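Local coordinates for tumor necrosis factor ligand superfamily member 13 (Mus musculus, PDB 1U5X), which is a homotrimeric cytokine of the tumor necrosis factor family that binds the receptors TACI and BCMA and plays a role in regulating tumor cell growth, at residues Arg79-Pro91 against Asn99-Gln111. Numbering follows the deposited sequence. Where two conformers were deposited one is given.
Sequences RRETLFRCIRSMP and NSCYSAGVFHLHQ
Cys86 and Cys101 are joined by a disulfide that ties together two lengths of chain from the TNF jelly roll, where strands 80-85 and 99-109 face each other across the interior. Each sulfur lies anti to its own backbone N, and the bridge closes with a torsion of -96° about the S-S bond. Arg88 bends at chi2 and lays its guanidinium over this bridge, with Cys101 SG centred on one face. At the edge of that group, Arg88 NE gives a weak hydrogen bond to Ser100 O (3.1 Å), while NH1 binds Ser100 O of a second subunit, so the same arginine also serves the trimer interface.

On the other side of the disulfide, Leu83 and Phe84, the two residues of a classic beta bulge opposite Val72, both point toward strand 99-109. Leu83 CB sits squarely over the Phe107 ring, 3.9 Å from its centroid, a CH-pi contact. Phe84 and Phe107 meet at their ring margins, the planes only 13° apart and Phe84 CD1 3.4 Å from Phe107 CE2. The other flank of Phe84, at CD2, rests on Ser103, whose OG is hydrogen-bonded to Gln58 OE1 of the second subunit.

Beyond Arg88, Met90, curled at chi2 and chi3, runs alongside Asn99 in the opposite direction. Asn99 OD1 accepts from Ser89 N of the third subunit, and Asn99 ND2 sends a nearly straight but weak hydrogen bond to Met90 SD at 3.4 Å.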
ATOM      1  N   ARG A  79      -6.965 -17.035 -20.831  1.00 32.16           N
ATOM      2  CA  ARG A  79      -6.519 -17.479 -19.508  1.00 31.17           C
ATOM      3  C   ARG A  79      -6.933 -16.525 -18.378  1.00 33.01           C
ATOM      4  O   ARG A  79      -7.251 -15.361 -18.599  1.00 30.86           O
ATOM      5  CB  ARG A  79      -4.997 -17.693 -19.503  1.00 32.68           C
ATOM      6  N   ARG A  80      -6.938 -17.064 -17.163  1.00 32.07           N
ATOM      7  CA  ARG A  80      -7.343 -16.352 -15.969  1.00 32.56           C
ATOM      8  C   ARG A  80      -6.180 -16.430 -14.977  1.00 30.69           C
ATOM      9  O   ARG A  80      -5.594 -17.499 -14.788  1.00 27.81           O
ATOM     10  CB  ARG A  80      -8.628 -16.977 -15.414  1.00 36.38           C
ATOM     11  CG  ARG A  80      -8.730 -17.025 -13.893  1.00 39.81           C
ATOM     12  CD  ARG A  80     -10.149 -17.255 -13.397  1.00 44.10           C
ATOM     13  NE  ARG A  80     -10.197 -17.509 -11.956  1.00 46.82           N
ATOM     14  CZ  ARG A  80     -11.245 -18.023 -11.308  1.00 43.13           C
ATOM     15  NH1 ARG A  80     -12.367 -18.349 -11.948  1.00 43.72           N
ATOM     16  NH2 ARG A  80     -11.176 -18.207 -10.004  1.00 41.35           N
ATOM     17  N   GLU A  81      -5.854 -15.301 -14.352  1.00 23.30           N
ATOM     18  CA  GLU A  81      -4.646 -15.189 -13.535  1.00 26.03           C
ATOM     19  C   GLU A  81      -4.920 -14.324 -12.323  1.00 19.86           C
ATOM     20  O   GLU A  81      -5.369 -13.218 -12.483  1.00 15.33           O
ATOM     21  CB  GLU A  81      -3.540 -14.536 -14.372  1.00 28.98           C
ATOM     22  CG  GLU A  81      -2.176 -14.443 -13.719  1.00 36.72           C
ATOM     23  CD  GLU A  81      -1.165 -13.705 -14.583  1.00 42.82           C
ATOM     24  OE1 GLU A  81      -0.534 -12.733 -14.085  1.00 44.79           O
ATOM     25  OE2 GLU A  81      -1.008 -14.093 -15.764  1.00 43.96           O
ATOM     26  N   THR A  82      -4.626 -14.803 -11.116  1.00 17.88           N
ATOM     27  CA  THR A  82      -4.669 -13.906  -9.965  1.00 17.03           C
ATOM     28  C   THR A  82      -3.456 -12.982 -10.029  1.00 13.53           C
ATOM     29  O   THR A  82      -2.352 -13.435 -10.327  1.00 17.89           O
ATOM     30  CB  THR A  82      -4.663 -14.719  -8.658  1.00 16.94           C
ATOM     31  OG1 THR A  82      -5.783 -15.619  -8.631  1.00 17.87           O
ATOM     32  CG2 THR A  82      -4.813 -13.832  -7.447  1.00 16.70           C
ATOM     33  N   LEU A  83      -3.669 -11.702  -9.762  1.00 13.03           N
ATOM     34  CA  LEU A  83      -2.575 -10.749  -9.695  1.00 13.30           C
ATOM     35  C   LEU A  83      -2.069 -10.600  -8.263  1.00 12.36           C
ATOM     36  O   LEU A  83      -0.887 -10.788  -7.988  1.00 14.36           O
ATOM     37  CB  LEU A  83      -2.982  -9.424 -10.289  1.00 13.08           C
ATOM     38  CG  LEU A  83      -3.409  -9.459 -11.769  1.00 13.69           C
ATOM     39  CD1 LEU A  83      -3.699  -8.040 -12.249  1.00 17.48           C
ATOM     40  CD2 LEU A  83      -2.396 -10.104 -12.648  1.00 18.44           C
ATOM     41  N   PHE A  84      -2.955 -10.249  -7.356  1.00 15.83           N
ATOM     42  CA  PHE A  84      -2.612 -10.226  -5.955  1.00 14.38           C
ATOM     43  C   PHE A  84      -3.844 -10.368  -5.086  1.00 16.78           C
ATOM     44  O   PHE A  84      -4.962 -10.184  -5.545  1.00 14.83           O
ATOM     45  CB  PHE A  84      -1.902  -8.915  -5.603  1.00 17.41           C
ATOM     46  CG  PHE A  84      -2.700  -7.677  -5.849  1.00 16.91           C
ATOM     47  CD1 PHE A  84      -2.655  -7.066  -7.094  1.00 19.41           C
ATOM     48  CD2 PHE A  84      -3.462  -7.080  -4.851  1.00 15.35           C
ATOM     49  CE1 PHE A  84      -3.347  -5.884  -7.354  1.00 17.70           C
ATOM     50  CE2 PHE A  84      -4.155  -5.884  -5.093  1.00 17.79           C
ATOM     51  CZ  PHE A  84      -4.091  -5.283  -6.353  1.00 18.63           C
ATOM     52  N   ARG A  85      -3.626 -10.654  -3.812  1.00 13.69           N
ATOM     53  CA  ARG A  85      -4.723 -10.707  -2.835  1.00 12.28           C
ATOM     54  C   ARG A  85      -4.311 -10.024  -1.517  1.00 16.66           C
ATOM     55  O   ARG A  85      -3.141  -9.893  -1.211  1.00 15.81           O
ATOM     56  CB  ARG A  85      -5.208 -12.148  -2.663  0.50 16.63           C
ATOM     57  CG  ARG A  85      -4.621 -12.876  -1.472  0.50 21.51           C
ATOM     58  CD  ARG A  85      -4.754 -14.422  -1.456  0.50 24.75           C
ATOM     59  NE  ARG A  85      -6.054 -14.972  -1.850  0.50 23.03           N
ATOM     60  CZ  ARG A  85      -6.257 -15.858  -2.832  0.50 23.39           C
ATOM     61  NH1 ARG A  85      -5.259 -16.309  -3.586  0.50 22.88           N
ATOM     62  NH2 ARG A  85      -7.482 -16.301  -3.067  0.50 28.87           N
ATOM     63  N   CYS A  86      -5.301  -9.574  -0.773  1.00 14.44           N
ATOM     64  CA  CYS A  86      -5.127  -9.029   0.557  1.00 15.81           C
ATOM     65  C   CYS A  86      -5.881  -9.949   1.506  1.00 17.98           C
ATOM     66  O   CYS A  86      -6.944 -10.433   1.140  1.00 16.05           O
ATOM     67  CB  CYS A  86      -5.695  -7.624   0.568  1.00 16.04           C
ATOM     68  SG  CYS A  86      -5.278  -6.770   2.066  1.00 17.55           S
ATOM     69  N   ILE A  87      -5.328 -10.249   2.680  1.00 10.30           N
ATOM     70  CA  ILE A  87      -6.011 -11.139   3.639  1.00 14.19           C
ATOM     71  C   ILE A  87      -5.958 -10.557   5.057  1.00 16.97           C
ATOM     72  O   ILE A  87      -4.899 -10.124   5.481  1.00 14.92           O
ATOM     73  CB  ILE A  87      -5.376 -12.570   3.641  1.00 18.16           C
ATOM     74  CG1 ILE A  87      -5.252 -13.135   2.235  1.00 23.54           C
ATOM     75  CG2 ILE A  87      -6.234 -13.510   4.451  1.00 20.24           C
ATOM     76  CD1 ILE A  87      -4.230 -14.193   2.144  1.00 32.69           C
ATOM     77  N   ARG A  88      -7.073 -10.590   5.800  1.00 15.78           N
ATOM     78  CA  ARG A  88      -7.150 -10.037   7.161  1.00 19.09           C
ATOM     79  C   ARG A  88      -8.021 -10.880   8.044  1.00 21.59           C
ATOM     80  O   ARG A  88      -9.179 -11.050   7.723  1.00 19.87           O
ATOM     81  CB  ARG A  88      -7.816  -8.657   7.171  1.00 22.42           C
ATOM     82  CG  ARG A  88      -6.996  -7.573   6.634  1.00 30.59           C
ATOM     83  CD  ARG A  88      -6.387  -6.639   7.663  1.00 33.57           C
ATOM     84  NE  ARG A  88      -5.382  -5.841   6.992  1.00 37.76           N
ATOM     85  CZ  ARG A  88      -4.309  -6.323   6.366  1.00 44.16           C
ATOM     86  NH1 ARG A  88      -4.032  -7.623   6.356  1.00 43.05           N
ATOM     87  NH2 ARG A  88      -3.492  -5.487   5.741  1.00 51.55           N
ATOM     88  N   SER A  89      -7.493 -11.347   9.172  1.00 19.70           N
ATOM     89  CA  SER A  89      -8.334 -11.940  10.210  1.00 20.16           C
ATOM     90  C   SER A  89      -9.156 -10.833  10.884  1.00 20.87           C
ATOM     91  O   SER A  89      -8.697  -9.680  11.034  1.00 19.26           O
ATOM     92  CB  SER A  89      -7.486 -12.674  11.233  1.00 24.67           C
ATOM     93  OG  SER A  89      -6.760 -13.711  10.604  1.00 29.36           O
ATOM     94  N   MET A  90     -10.391 -11.176  11.235  1.00 18.04           N
ATOM     95  CA  MET A  90     -11.316 -10.247  11.858  1.00 19.70           C
ATOM     96  C   MET A  90     -11.535 -10.670  13.305  1.00 22.76           C
ATOM     97  O   MET A  90     -11.570 -11.875  13.596  1.00 19.53           O
ATOM     98  CB  MET A  90     -12.649 -10.240  11.094  1.00 18.48           C
ATOM     99  CG  MET A  90     -12.553  -9.788   9.637  1.00 18.40           C
ATOM    100  SD  MET A  90     -11.929  -8.100   9.423  1.00 18.83           S
ATOM    101  CE  MET A  90     -13.078  -7.133  10.552  1.00 18.84           C
ATOM    102  N   PRO A  91     -11.659  -9.700  14.219  1.00 24.09           N
ATOM    103  CA  PRO A  91     -12.009  -9.993  15.614  1.00 25.09           C
ATOM    104  C   PRO A  91     -13.345 -10.712  15.741  1.00 25.29           C
ATOM    105  O   PRO A  91     -14.215 -10.545  14.891  1.00 22.44           O
ATOM    106  CB  PRO A  91     -12.135  -8.600  16.252  1.00 26.12           C
ATOM    107  CG  PRO A  91     -11.339  -7.707  15.402  1.00 25.46           C
ATOM    108  CD  PRO A  91     -11.442  -8.255  14.012  1.00 26.27           C
ATOM    109  N   ASN A  99     -11.716  -3.491   9.781  1.00 21.21           N
ATOM    110  CA  ASN A  99     -10.382  -3.601   9.188  1.00 17.94           C
ATOM    111  C   ASN A  99     -10.375  -3.269   7.707  1.00 18.95           C
ATOM    112  O   ASN A  99     -11.143  -3.844   6.951  1.00 15.66           O
ATOM    113  CB  ASN A  99      -9.865  -5.045   9.338  1.00 17.88           C
ATOM    114  CG  ASN A  99      -9.251  -5.331  10.698  1.00 22.85           C
ATOM    115  OD1 ASN A  99      -8.365  -4.621  11.158  1.00 17.90           O
ATOM    116  ND2 ASN A  99      -9.696  -6.427  11.334  1.00 23.33           N
ATOM    117  N   SER A 100      -9.473  -2.376   7.284  1.00 14.13           N
ATOM    118  CA  SER A 100      -9.213  -2.158   5.880  1.00 14.46           C
ATOM    119  C   SER A 100      -8.128  -3.145   5.448  1.00 14.58           C
ATOM    120  O   SER A 100      -7.251  -3.524   6.221  1.00 15.01           O
ATOM    121  CB  SER A 100      -8.800  -0.686   5.590  1.00 15.39           C
ATOM    122  OG  SER A 100      -7.690  -0.274   6.359  1.00 14.17           O
ATOM    123  N   CYS A 101      -8.212  -3.588   4.211  1.00 15.63           N
ATOM    124  CA  CYS A 101      -7.224  -4.469   3.629  1.00 15.15           C
ATOM    125  C   CYS A 101      -6.746  -3.796   2.365  1.00 15.15           C
ATOM    126  O   CYS A 101      -7.493  -3.659   1.416  1.00 14.52           O
ATOM    127  CB  CYS A 101      -7.861  -5.831   3.346  1.00 15.43           C
ATOM    128  SG  CYS A 101      -6.714  -7.186   3.418  1.00 16.42           S
ATOM    129  N   TYR A 102      -5.490  -3.358   2.361  1.00 15.99           N
ATOM    130  CA  TYR A 102      -4.903  -2.705   1.179  1.00 14.09           C
ATOM    131  C   TYR A 102      -3.819  -3.598   0.572  1.00 12.83           C
ATOM    132  O   TYR A 102      -2.995  -4.163   1.301  1.00 16.93           O
ATOM    133  CB  TYR A 102      -4.261  -1.370   1.599  1.00 19.36           C
ATOM    134  CG  TYR A 102      -3.616  -0.583   0.468  1.00 12.79           C
ATOM    135  CD1 TYR A 102      -2.324  -0.890   0.026  1.00 15.64           C
ATOM    136  CD2 TYR A 102      -4.305   0.433  -0.202  1.00 16.59           C
ATOM    137  CE1 TYR A 102      -1.729  -0.195  -1.046  1.00 16.43           C
ATOM    138  CE2 TYR A 102      -3.689   1.127  -1.264  1.00 21.17           C
ATOM    139  CZ  TYR A 102      -2.431   0.833  -1.661  1.00 18.41           C
ATOM    140  OH  TYR A 102      -1.753   1.463  -2.699  1.00 19.67           O
ATOM    141  N   SER A 103      -3.801  -3.696  -0.754  1.00 13.75           N
ATOM    142  CA  SER A 103      -2.658  -4.306  -1.472  1.00 13.85           C
ATOM    143  C   SER A 103      -2.521  -3.664  -2.823  1.00 14.18           C
ATOM    144  O   SER A 103      -3.438  -2.979  -3.305  1.00 14.77           O
ATOM    145  CB  SER A 103      -2.825  -5.835  -1.561  1.00 14.93           C
ATOM    146  OG  SER A 103      -1.687  -6.467  -2.147  1.00 17.69           O
ATOM    147  N   ALA A 104      -1.356  -3.817  -3.412  1.00 15.53           N
ATOM    148  CA  ALA A 104      -1.067  -3.176  -4.693  1.00 15.21           C
ATOM    149  C   ALA A 104       0.185  -3.797  -5.294  1.00 19.15           C
ATOM    150  O   ALA A 104       1.032  -4.353  -4.593  1.00 17.53           O
ATOM    151  CB  ALA A 104      -0.820  -1.699  -4.489  1.00 14.43           C
ATOM    152  N   GLY A 105       0.301  -3.714  -6.598  1.00 13.97           N
ATOM    153  CA  GLY A 105       1.502  -4.138  -7.285  1.00 15.07           C
ATOM    154  C   GLY A 105       1.546  -3.714  -8.721  1.00 12.69           C
ATOM    155  O   GLY A 105       0.590  -3.106  -9.206  1.00 16.63           O
ATOM    156  N   VAL A 106       2.650  -4.045  -9.391  1.00 13.83           N
ATOM    157  CA  VAL A 106       2.866  -3.617 -10.758  1.00 12.97           C
ATOM    158  C   VAL A 106       2.770  -4.801 -11.689  1.00 17.02           C
ATOM    159  O   VAL A 106       3.443  -5.797 -11.471  1.00 13.77           O
ATOM    160  CB  VAL A 106       4.211  -2.938 -10.942  1.00 13.61           C
ATOM    161  CG1 VAL A 106       4.400  -2.532 -12.363  1.00 16.51           C
ATOM    162  CG2 VAL A 106       4.262  -1.710 -10.089  1.00 18.05           C
ATOM    163  N   PHE A 107       1.923  -4.665 -12.718  1.00 12.95           N
ATOM    164  CA  PHE A 107       1.605  -5.775 -13.605  1.00 13.75           C
ATOM    165  C   PHE A 107       1.487  -5.349 -15.055  1.00 14.72           C
ATOM    166  O   PHE A 107       1.054  -4.236 -15.363  1.00 13.19           O
ATOM    167  CB  PHE A 107       0.282  -6.400 -13.169  1.00 13.70           C
ATOM    168  CG  PHE A 107       0.290  -6.863 -11.757  1.00 15.60           C
ATOM    169  CD1 PHE A 107       0.813  -8.096 -11.440  1.00 19.16           C
ATOM    170  CD2 PHE A 107      -0.203  -6.044 -10.728  1.00 19.44           C
ATOM    171  CE1 PHE A 107       0.863  -8.517 -10.126  1.00 20.50           C
ATOM    172  CE2 PHE A 107      -0.172  -6.479  -9.408  1.00 20.66           C
ATOM    173  CZ  PHE A 107       0.359  -7.719  -9.127  1.00 18.46           C
ATOM    174  N   HIS A 108       1.892  -6.246 -15.938  1.00 11.79           N
ATOM    175  CA  HIS A 108       1.752  -6.067 -17.372  1.00 13.51           C
ATOM    176  C   HIS A 108       0.349  -6.537 -17.723  1.00 17.11           C
ATOM    177  O   HIS A 108       0.001  -7.707 -17.505  1.00 16.47           O
ATOM    178  CB  HIS A 108       2.742  -6.927 -18.127  1.00 15.89           C
ATOM    179  CG  HIS A 108       2.678  -6.759 -19.617  1.00 16.15           C
ATOM    180  ND1 HIS A 108       3.176  -5.656 -20.275  1.00 25.69           N
ATOM    181  CD2 HIS A 108       2.163  -7.562 -20.573  1.00 28.00           C
ATOM    182  CE1 HIS A 108       2.995  -5.801 -21.578  1.00 23.02           C
ATOM    183  NE2 HIS A 108       2.374  -6.949 -21.787  1.00 22.95           N
ATOM    184  N   LEU A 109      -0.445  -5.598 -18.238  1.00 15.90           N
ATOM    185  CA  LEU A 109      -1.811  -5.842 -18.651  1.00 17.18           C
ATOM    186  C   LEU A 109      -1.844  -5.699 -20.162  1.00 16.41           C
ATOM    187  O   LEU A 109      -1.118  -4.887 -20.742  1.00 16.96           O
ATOM    188  CB  LEU A 109      -2.770  -4.839 -17.956  1.00 16.40           C
ATOM    189  CG  LEU A 109      -2.704  -4.784 -16.428  1.00 17.27           C
ATOM    190  CD1 LEU A 109      -3.753  -3.828 -15.845  1.00 20.16           C
ATOM    191  CD2 LEU A 109      -2.870  -6.128 -15.823  1.00 17.06           C
ATOM    192  N   HIS A 110      -2.684  -6.507 -20.790  1.00 15.30           N
ATOM    193  CA  HIS A 110      -2.785  -6.612 -22.248  1.00 13.40           C
ATOM    194  C   HIS A 110      -4.166  -6.063 -22.664  1.00 15.32           C
ATOM    195  O   HIS A 110      -5.156  -6.265 -21.972  1.00 13.83           O
ATOM    196  CB  HIS A 110      -2.624  -8.072 -22.662  1.00 17.23           C
ATOM    197  CG  HIS A 110      -1.353  -8.723 -22.184  1.00 23.59           C
ATOM    198  ND1 HIS A 110      -0.463  -9.330 -23.044  1.00 35.11           N
ATOM    199  CD2 HIS A 110      -0.854  -8.914 -20.939  1.00 32.13           C
ATOM    200  CE1 HIS A 110       0.531  -9.855 -22.355  1.00 33.81           C
ATOM    201  NE2 HIS A 110       0.317  -9.621 -21.074  1.00 33.05           N
ATOM    202  N   GLN A 111      -4.228  -5.302 -23.743  1.00 15.70           N
ATOM    203  CA  GLN A 111      -5.522  -4.807 -24.208  1.00 14.62           C
ATOM    204  C   GLN A 111      -6.491  -5.974 -24.408  1.00 11.29           C
ATOM    205  O   GLN A 111      -6.095  -7.048 -24.854  1.00 12.12           O
ATOM    206  CB  GLN A 111      -5.394  -3.972 -25.480  1.00 19.86           C
ATOM    207  CG  GLN A 111      -4.844  -4.653 -26.650  1.00 21.97           C
ATOM    208  CD  GLN A 111      -4.886  -3.774 -27.908  1.00 26.58           C
ATOM    209  OE1 GLN A 111      -5.657  -2.784 -28.002  1.00 21.42           O
ATOM    210  NE2 GLN A 111      -4.061  -4.127 -28.867  1.00 26.97           N
TER
HETATM  211  O   HOH W   1       0.548  -9.842 -15.214  1.00 42.11           O